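PDB 4ALY: P35 antigen from Borrelia burgdorferi, which serves as an outer surface lipoprotein of the Lyme disease spirochaete and is critical for infection after a tick bite. Local coordinates for residues 101-106 and 141-146; 107-112 and 152-157; 185-190 and 270-275. All coordinates share one frame; numbering follows the deposited sequence.

Contact 1. Residues 101-106 and 141-146; sequences DQFGMR and FNEGKI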
loop_
_atom_site.group_PDB
_atom_site.type_symbol
_atom_site.label_atom_id
_atom_site.label_comp_id
_atom_site.label_asym_id
_atom_site.label_seq_id
_atom_site.Cartn_x
_atom_site.Cartn_y
_atom_site.Cartn_z
ATOM N N ASP A 101 20.857 2.662 1.484
ATOM C CA ASP A 101 20.484 1.355 1.934
ATOM C C ASP A 101 18.939 1.104 1.937
ATOM O O ASP A 101 18.488 0.071 2.410
ATOM C CB ASP A 101 21.218 0.974 3.223
ATOM C CG ASP A 101 20.500 1.436 4.520
ATOM O OD1 ASP A 101 19.579 2.303 4.511
ATOM O OD2 ASP A 101 20.954 0.933 5.588
ATOM N N GLN A 102 18.160 2.013 1.350
ATOM C CA GLN A 102 16.687 1.844 1.242
ATOM C C GLN A 102 16.057 1.362 2.530
ATOM O O GLN A 102 15.261 0.378 2.578
ATOM C CB GLN A 102 16.349 0.994 0.020
ATOM C CG GLN A 102 16.933 1.682 -1.191
ATOM C CD GLN A 102 16.866 0.879 -2.458
ATOM O OE1 GLN A 102 16.533 -0.324 -2.467
ATOM N NE2 GLN A 102 17.115 1.565 -3.569
ATOM N N PHE A 103 16.419 2.063 3.607
ATOM C CA PHE A 103 15.891 1.796 4.936
ATOM C C PHE A 103 16.222 0.394 5.358
ATOM O O PHE A 103 15.437 -0.267 6.094
ATOM C CB PHE A 103 14.400 2.109 5.033
ATOM C CG PHE A 103 14.115 3.583 5.001
ATOM C CD1 PHE A 103 14.599 4.403 6.010
ATOM C CD2 PHE A 103 13.357 4.150 4.014
ATOM C CE1 PHE A 103 14.362 5.768 6.007
ATOM C CE2 PHE A 103 13.107 5.546 4.000
ATOM C CZ PHE A 103 13.631 6.349 5.010
ATOM N N GLY A 104 17.441 -0.025 4.994
ATOM C CA GLY A 104 17.966 -1.328 5.445
ATOM C C GLY A 104 17.487 -2.460 4.533
ATOM O O GLY A 104 17.992 -3.577 4.597
ATOM N N MET A 105 16.539 -2.167 3.653
ATOM C CA MET A 105 15.896 -3.195 2.913
ATOM C C MET A 105 16.591 -3.575 1.605
ATOM O O MET A 105 16.261 -4.566 0.975
ATOM C CB MET A 105 14.461 -2.779 2.644
ATOM C CG MET A 105 13.586 -2.958 3.858
ATOM S SD MET A 105 11.911 -2.291 3.590
ATOM C CE MET A 105 11.261 -3.874 3.192
ATOM N N ARG A 106 17.544 -2.789 1.182
ATOM C CA ARG A 106 18.066 -3.028 -0.132
ATOM C C ARG A 106 18.951 -4.292 -0.246
ATOM O O ARG A 106 18.791 -5.026 -1.219
ATOM C CB ARG A 106 18.833 -1.824 -0.598
ATOM C CG ARG A 106 19.763 -2.175 -1.721
ATOM C CD ARG A 106 20.702 -1.012 -1.943
ATOM N NE ARG A 106 20.858 -0.770 -3.350
ATOM C CZ ARG A 106 20.931 0.437 -3.902
ATOM N NH1 ARG A 106 20.895 1.570 -3.163
ATOM N NH2 ARG A 106 21.020 0.489 -5.226
ATOM N N PHE A 141 5.104 6.301 6.239
ATOM C CA PHE A 141 6.473 6.854 6.209
ATOM C C PHE A 141 7.046 6.923 7.617
ATOM O O PHE A 141 7.788 7.812 8.001
ATOM C CB PHE A 141 6.605 8.206 5.450
ATOM C CG PHE A 141 7.800 8.233 4.533
ATOM C CD1 PHE A 141 9.062 8.454 5.041
ATOM C CD2 PHE A 141 7.658 7.942 3.139
ATOM C CE1 PHE A 141 10.163 8.430 4.205
ATOM C CE2 PHE A 141 8.757 7.900 2.323
ATOM C CZ PHE A 141 10.006 8.169 2.843
ATOM N N ASN A 142 6.729 5.908 8.388
ATOM C CA ASN A 142 7.309 5.814 9.667
ATOM C C ASN A 142 8.570 5.074 9.508
ATOM O O ASN A 142 8.572 3.826 9.541
ATOM C CB ASN A 142 6.423 4.999 10.550
ATOM C CG ASN A 142 6.993 4.862 11.912
ATOM O OD1 ASN A 142 8.207 4.646 12.102
ATOM N ND2 ASN A 142 6.144 4.983 12.868
ATOM N N GLU A 143 9.659 5.821 9.386
ATOM C CA GLU A 143 10.925 5.199 9.019
ATOM C C GLU A 143 11.360 4.127 10.016
ATOM O O GLU A 143 12.138 3.245 9.661
ATOM C CB GLU A 143 11.976 6.270 8.808
ATOM C CG GLU A 143 11.538 7.307 7.762
ATOM C CD GLU A 143 12.510 8.461 7.616
ATOM O OE1 GLU A 143 13.598 8.447 8.224
ATOM O OE2 GLU A 143 12.186 9.420 6.903
ATOM N N GLY A 144 10.874 4.215 11.267
ATOM C CA GLY A 144 11.321 3.260 12.278
ATOM C C GLY A 144 10.710 1.868 12.085
ATOM O O GLY A 144 11.377 0.845 12.196
ATOM N N LYS A 145 9.409 1.882 11.876
ATOM C CA LYS A 145 8.585 0.759 11.576
ATOM C C LYS A 145 9.045 0.139 10.217
ATOM O O LYS A 145 9.267 -1.087 10.109
ATOM C CB LYS A 145 7.187 1.302 11.494
ATOM C CG LYS A 145 6.103 0.326 11.138
ATOM C CD LYS A 145 4.836 0.755 11.903
ATOM C CE LYS A 145 5.164 1.172 13.362
ATOM N NZ LYS A 145 3.997 1.862 14.002
ATOM N N ILE A 146 9.272 0.991 9.218
ATOM C CA ILE A 146 9.796 0.519 7.946
ATOM C C ILE A 146 11.114 -0.220 8.123
ATOM O O ILE A 146 11.312 -1.253 7.510
ATOM C CB ILE A 146 9.953 1.653 6.958
ATOM C CG1 ILE A 146 8.535 2.166 6.595
ATOM C CG2 ILE A 146 10.675 1.173 5.691
ATOM C CD1 ILE A 146 8.611 3.538 6.004
#
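The ring of F103 is the bump of this contact, and the hollow that receives it is built by F141, E143 and I146. Its tip atom CZ lies 3.5 Å from E143 CD and 4.1 Å from F141 CE1, while nearer the backbone F103 CB sits 3.9 Å from I146 CG2. The residue is therefore held at its root by I146 and at its far end by E143 and F141. The E143 chain crosses the end of the ring at a slant, CB, CG and CD all near CE1 and CZ, with the carboxylate plane turned 45° from the ring. F141 and F103 cross at about a right angle, F141 CE1 being nearest CZ and CE2. The receiving surface is the first turn of helix 143-157 together with F141 of the loop before it, in a mainly helical, strandless protein of the Bbcrasp-1 family; N142 is the N-cap, OD1 accepting from K145 N at 3.0 Å and, more weakly, from G144 N. F103 itself projects from the loop between helices 70-95 and 106-110, and Y136 of helix 129-137 makes an edge-to-face contact with its ring. A smaller bump follows at M105, where chi1 (-77°) and an extended chi2 (174°) place SD 4.2 Å from I146 CG2.

Contact 2. Residues 107-112 and 152-157; sequences AEIFSK and ILSKLS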
loop_
_atom_site.group_PDB
_atom_site.type_symbol
_atom_site.label_atom_id
_atom_site.label_comp_id
_atom_site.label_asym_id
_atom_site.label_seq_id
_atom_site.Cartn_x
_atom_site.Cartn_y
_atom_site.Cartn_z
ATOM N N ALA A 107 19.842 -4.556 0.718
ATOM C CA ALA A 107 20.845 -5.648 0.538
ATOM C C ALA A 107 20.207 -7.018 0.367
ATOM O O ALA A 107 20.728 -7.800 -0.398
ATOM C CB ALA A 107 21.870 -5.688 1.705
ATOM N N GLU A 108 19.092 -7.305 1.091
ATOM C CA GLU A 108 18.477 -8.648 1.119
ATOM C C GLU A 108 17.111 -8.761 0.546
ATOM O O GLU A 108 16.588 -9.903 0.419
ATOM C CB GLU A 108 18.293 -9.180 2.528
ATOM C CG GLU A 108 19.412 -8.910 3.496
ATOM C CD GLU A 108 20.651 -9.669 3.177
ATOM O OE1 GLU A 108 20.683 -10.391 2.133
ATOM O OE2 GLU A 108 21.594 -9.541 3.982
ATOM N N ILE A 109 16.466 -7.626 0.274
ATOM C CA ILE A 109 15.124 -7.672 -0.287
ATOM C C ILE A 109 15.153 -6.970 -1.618
ATOM O O ILE A 109 15.108 -7.629 -2.669
ATOM C CB ILE A 109 14.089 -7.054 0.686
ATOM C CG1 ILE A 109 14.349 -7.536 2.107
ATOM C CG2 ILE A 109 12.633 -7.333 0.246
ATOM C CD1 ILE A 109 13.424 -6.958 3.173
ATOM N N PHE A 110 15.256 -5.630 -1.631
ATOM C CA PHE A 110 14.898 -4.934 -2.873
ATOM C C PHE A 110 15.848 -5.356 -3.987
ATOM O O PHE A 110 15.503 -5.481 -5.174
ATOM C CB PHE A 110 14.893 -3.429 -2.700
ATOM C CG PHE A 110 13.876 -2.908 -1.719
ATOM C CD1 PHE A 110 12.698 -3.589 -1.455
ATOM C CD2 PHE A 110 14.071 -1.666 -1.111
ATOM C CE1 PHE A 110 11.739 -3.070 -0.586
ATOM C CE2 PHE A 110 13.100 -1.102 -0.266
ATOM C CZ PHE A 110 11.932 -1.806 0.009
ATOM N N SER A 111 17.069 -5.653 -3.608
ATOM C CA SER A 111 17.990 -6.050 -4.695
ATOM C C SER A 111 17.884 -7.556 -5.054
ATOM O O SER A 111 18.664 -7.992 -5.847
ATOM C CB SER A 111 19.436 -5.632 -4.413
ATOM O OG SER A 111 19.962 -6.455 -3.404
ATOM N N LYS A 112 16.946 -8.294 -4.468
ATOM C CA LYS A 112 16.704 -9.719 -4.797
ATOM C C LYS A 112 15.320 -10.003 -5.378
ATOM O O LYS A 112 15.071 -11.134 -5.789
ATOM C CB LYS A 112 16.767 -10.643 -3.581
ATOM C CG LYS A 112 17.890 -10.406 -2.576
ATOM C CD LYS A 112 19.191 -10.932 -3.134
ATOM C CE LYS A 112 20.149 -11.270 -1.998
ATOM N NZ LYS A 112 21.395 -11.388 -2.810
ATOM N N ILE A 152 13.304 -7.824 9.786
ATOM C CA ILE A 152 12.669 -9.080 10.002
ATOM C C ILE A 152 12.446 -9.789 8.641
ATOM O O ILE A 152 12.685 -10.981 8.503
ATOM C CB ILE A 152 11.354 -8.785 10.712
ATOM C CG1 ILE A 152 11.639 -8.182 12.127
ATOM C CG2 ILE A 152 10.391 -9.960 10.696
ATOM C CD1 ILE A 152 10.360 -7.653 12.740
ATOM N N LEU A 153 11.971 -9.040 7.648
ATOM C CA LEU A 153 11.630 -9.597 6.359
ATOM C C LEU A 153 12.899 -9.975 5.600
ATOM O O LEU A 153 12.851 -10.835 4.763
ATOM C CB LEU A 153 10.790 -8.626 5.531
ATOM C CG LEU A 153 9.340 -8.363 5.951
ATOM C CD1 LEU A 153 8.642 -7.399 4.990
ATOM C CD2 LEU A 153 8.502 -9.609 6.205
ATOM N N SER A 154 14.026 -9.361 5.923
ATOM C CA SER A 154 15.292 -9.690 5.319
ATOM C C SER A 154 15.712 -11.062 5.802
ATOM O O SER A 154 16.519 -11.743 5.133
ATOM C CB SER A 154 16.364 -8.740 5.821
ATOM O OG SER A 154 16.361 -7.542 5.103
ATOM N N LYS A 155 15.230 -11.477 6.965
ATOM C CA LYS A 155 15.652 -12.784 7.460
ATOM C C LYS A 155 14.998 -13.837 6.564
ATOM O O LYS A 155 15.656 -14.803 6.205
ATOM C CB LYS A 155 15.322 -12.979 8.921
ATOM C CG LYS A 155 16.205 -12.142 9.843
ATOM C CD LYS A 155 16.092 -12.668 11.258
ATOM C CE LYS A 155 17.382 -12.412 12.017
ATOM N NZ LYS A 155 17.074 -12.508 13.459
ATOM N N LEU A 156 13.733 -13.595 6.161
ATOM C CA LEU A 156 13.004 -14.461 5.251
ATOM C C LEU A 156 13.496 -14.342 3.813
ATOM O O LEU A 156 13.594 -15.335 3.104
ATOM C CB LEU A 156 11.522 -14.104 5.251
ATOM C CG LEU A 156 10.684 -14.469 6.456
ATOM C CD1 LEU A 156 9.285 -13.830 6.400
ATOM C CD2 LEU A 156 10.647 -16.014 6.630
ATOM N N SER A 157 13.772 -13.136 3.353
ATOM C CA SER A 157 14.177 -12.959 1.968
ATOM C C SER A 157 15.555 -13.638 1.679
ATOM O O SER A 157 15.867 -14.042 0.546
ATOM C CB SER A 157 14.165 -11.469 1.626
ATOM O OG SER A 157 14.473 -11.222 0.241
HETATM O O HOH W 1 18.019 -6.043 3.510
#
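S157 and E108 meet through a hydroxyl and a main-chain carbonyl: S157 OG donates to E108 O at 2.5 Å, a very short separation that at 2.40 Å resolution is better read as a close bond than as an exact length. OG is anti to the backbone N of S157 (chi1 -176°), which directs it across the interface to helix 106-110. That carbonyl belongs to a wider pi-type turn at 107-110.

I109 can be followed outward from this bond. Its CB carries two branches, and I109 CG1 is the one that turns to helix 143-157, passing 4.0 Å from S157 CB and 3.6 Å from S154 OG. At the tip, I109 CD1 touches S154 OG and reaches L153 CB at 3.9 Å, so the methyl ends against both residues. From helix 163-189, V166 also packs on I109, and L170 on L153.

E108 lays CB and CG over S154 before its chain bends at chi2 (-69°) and takes the carboxylate away from the partner helix. A water joins the same two residues, accepting from E108 N at 2.9 Å and donating to S154 OG at 2.7 Å. S154 OG is also hydrogen-bonded to G150 O one turn back. The small serines are consistent with the close approach, CA atoms of E108 and S154 being 5.4 Å apart, and supply direct and water-mediated bonds to the main chain of 106-110.

Contact 3. Residues 185-190 and 270-275; sequences SAKILN and TTTNIL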
loop_
_atom_site.group_PDB
_atom_site.type_symbol
_atom_site.label_atom_id
_atom_site.label_comp_id
_atom_site.label_asym_id
_atom_site.label_seq_id
_atom_site.Cartn_x
_atom_site.Cartn_y
_atom_site.Cartn_z
ATOM N N SER A 185 -7.338 9.211 -5.903
ATOM C CA SER A 185 -7.362 10.626 -5.574
ATOM C C SER A 185 -7.029 11.503 -6.782
ATOM O O SER A 185 -7.578 12.590 -6.914
ATOM C CB SER A 185 -6.447 10.956 -4.405
ATOM O OG SER A 185 -6.790 10.216 -3.270
ATOM N N ALA A 186 -6.135 11.029 -7.652
ATOM C CA ALA A 186 -5.754 11.760 -8.859
ATOM C C ALA A 186 -6.913 11.747 -9.853
ATOM O O ALA A 186 -7.213 12.786 -10.450
ATOM C CB ALA A 186 -4.471 11.187 -9.493
ATOM N N LYS A 187 -7.553 10.582 -10.024
ATOM C CA LYS A 187 -8.790 10.501 -10.803
ATOM C C LYS A 187 -9.830 11.552 -10.405
ATOM O O LYS A 187 -10.326 12.272 -11.255
ATOM C CB LYS A 187 -9.387 9.088 -10.769
ATOM C CG LYS A 187 -8.752 8.212 -11.831
ATOM C CD LYS A 187 -9.158 6.757 -11.742
ATOM C CE LYS A 187 -8.688 6.145 -13.065
ATOM N NZ LYS A 187 -8.472 4.675 -13.057
ATOM N N ILE A 188 -10.139 11.631 -9.113
ATOM C CA ILE A 188 -11.198 12.491 -8.592
ATOM C C ILE A 188 -10.840 13.960 -8.769
ATOM O O ILE A 188 -11.658 14.728 -9.287
ATOM C CB ILE A 188 -11.482 12.216 -7.081
ATOM C CG1 ILE A 188 -12.155 10.854 -6.896
ATOM C CG2 ILE A 188 -12.245 13.382 -6.415
ATOM C CD1 ILE A 188 -12.454 10.543 -5.448
ATOM N N LEU A 189 -9.642 14.352 -8.319
ATOM C CA LEU A 189 -9.141 15.733 -8.456
ATOM C C LEU A 189 -8.988 16.181 -9.909
ATOM O O LEU A 189 -9.109 17.367 -10.219
ATOM C CB LEU A 189 -7.819 15.901 -7.734
ATOM C CG LEU A 189 -7.713 15.772 -6.221
ATOM C CD1 LEU A 189 -6.223 15.781 -5.887
ATOM C CD2 LEU A 189 -8.429 16.891 -5.459
ATOM N N ASN A 190 -8.750 15.244 -10.813
ATOM C CA ASN A 190 -8.688 15.602 -12.232
ATOM C C ASN A 190 -10.054 15.992 -12.826
ATOM O O ASN A 190 -10.140 16.358 -14.006
ATOM C CB ASN A 190 -8.045 14.507 -13.071
ATOM C CG ASN A 190 -7.311 15.071 -14.273
ATOM O OD1 ASN A 190 -7.532 14.649 -15.412
ATOM N ND2 ASN A 190 -6.428 16.050 -14.023
ATOM N N THR A 270 -14.711 1.033 -10.360
ATOM C CA THR A 270 -15.846 1.843 -9.909
ATOM C C THR A 270 -15.619 3.377 -10.025
ATOM O O THR A 270 -16.520 4.144 -10.426
ATOM C CB THR A 270 -16.211 1.432 -8.494
ATOM O OG1 THR A 270 -16.629 0.076 -8.561
ATOM C CG2 THR A 270 -17.343 2.291 -7.884
ATOM N N THR A 271 -14.398 3.803 -9.722
ATOM C CA THR A 271 -14.071 5.192 -9.715
ATOM C C THR A 271 -14.076 5.710 -11.133
ATOM O O THR A 271 -14.573 6.814 -11.391
ATOM C CB THR A 271 -12.694 5.411 -9.067
ATOM O OG1 THR A 271 -12.733 4.901 -7.727
ATOM C CG2 THR A 271 -12.363 6.866 -9.043
ATOM N N THR A 272 -13.531 4.926 -12.059
ATOM C CA THR A 272 -13.507 5.355 -13.449
ATOM C C THR A 272 -14.932 5.422 -13.960
ATOM O O THR A 272 -15.252 6.366 -14.706
ATOM C CB THR A 272 -12.703 4.398 -14.356
ATOM O OG1 THR A 272 -11.448 4.106 -13.719
ATOM C CG2 THR A 272 -12.475 5.030 -15.749
ATOM N N ASN A 273 -15.747 4.418 -13.569
ATOM C CA ASN A 273 -17.133 4.260 -14.052
ATOM C C ASN A 273 -17.942 5.451 -13.541
ATOM O O ASN A 273 -18.501 6.201 -14.329
ATOM C CB ASN A 273 -17.824 2.978 -13.529
ATOM C CG ASN A 273 -17.207 1.667 -14.041
ATOM O OD1 ASN A 273 -16.522 1.597 -15.058
ATOM N ND2 ASN A 273 -17.491 0.598 -13.314
ATOM N N ILE A 274 -17.952 5.663 -12.228
ATOM C CA ILE A 274 -18.595 6.861 -11.684
ATOM C C ILE A 274 -18.112 8.167 -12.326
ATOM O O ILE A 274 -18.888 9.096 -12.440
ATOM C CB ILE A 274 -18.463 6.967 -10.161
ATOM C CG1 ILE A 274 -19.234 5.839 -9.474
ATOM C CG2 ILE A 274 -18.960 8.333 -9.684
ATOM C CD1 ILE A 274 -18.756 5.551 -8.058
ATOM N N LEU A 275 -16.852 8.225 -12.770
ATOM C CA LEU A 275 -16.263 9.490 -13.298
ATOM C C LEU A 275 -16.287 9.654 -14.850
ATOM O O LEU A 275 -16.182 10.769 -15.374
ATOM C CB LEU A 275 -14.837 9.722 -12.715
ATOM C CG LEU A 275 -14.660 9.799 -11.174
ATOM C CD1 LEU A 275 -13.209 10.039 -10.789
ATOM C CD2 LEU A 275 -15.577 10.830 -10.509
#
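L275 packs against K187 and I188 where helices 163-189 and 254-275 run side by side near their C-terminal ends. The tight part centres on one methyl: L275 CD1 is 3.7 Å from K187 O, 3.9 Å from K187 CB and 4.1 Å from I188 CG1. It therefore rests on the main chain of the other helix as well as on two side chains. With CG of L275 lying beside its own backbone N (chi1 -58°) and the chain extended beyond it, CD1 is carried into this position. T271, one turn earlier, adds CG2 at 4.1 Å from K187 CB; its OG1 is turned to its own helix, bonding to L267 O, so a methyl is what it offers to the neighbour. Beyond the segments, F210 of helix 200-233 and S83 of helix 70-95 pack on I188, and V191 of the loop after helix 163-189 touches L275.

The looser side is polar and lies nearer solvent, K187 and T272 both being partly exposed. K187 stretches out beyond CG and crosses toward T272, where NZ donates to OG1 at 3.1 Å. The approach is sparse: among K187 atoms, CE comes next, 3.5 Å from T272 OG1. T272 OG1 has a second partner in V268 O of its own helix, so the lysine bond is one of two made by that hydroxyl.

The axes of 185-189 and 270-275 are 10.2 Å apart at closest approach and 6° from parallel. This near-parallel pairing, with helices 70-95 and 200-233 also packing on I188, is typical of an alpha-helical bundle, here within the all-alpha fold of this Bbcrasp-1-related lipoprotein.

Contacts 1 and 2 share helix 143-157, one using its N-terminal end and the other its C-terminal end, and they touch. Contact 3 lies on the opposite side of the chain's centre, its own centre about 31 Å from that of contact 1 and 36 Å from that of contact 2. All three are mainly buried, each with a more accessible margin: E143, E108 and K187 respectively. The chemistry follows the place in the fold: contact 1 inserts an apolar loop residue against a helix start without any hydrogen bond across, contact 2 is a close helix-helix approach bonded through serine hydroxyls and a water, and contact 3 is apolar packing of parallel helices with one lysine-threonine bond at its partly exposed rim.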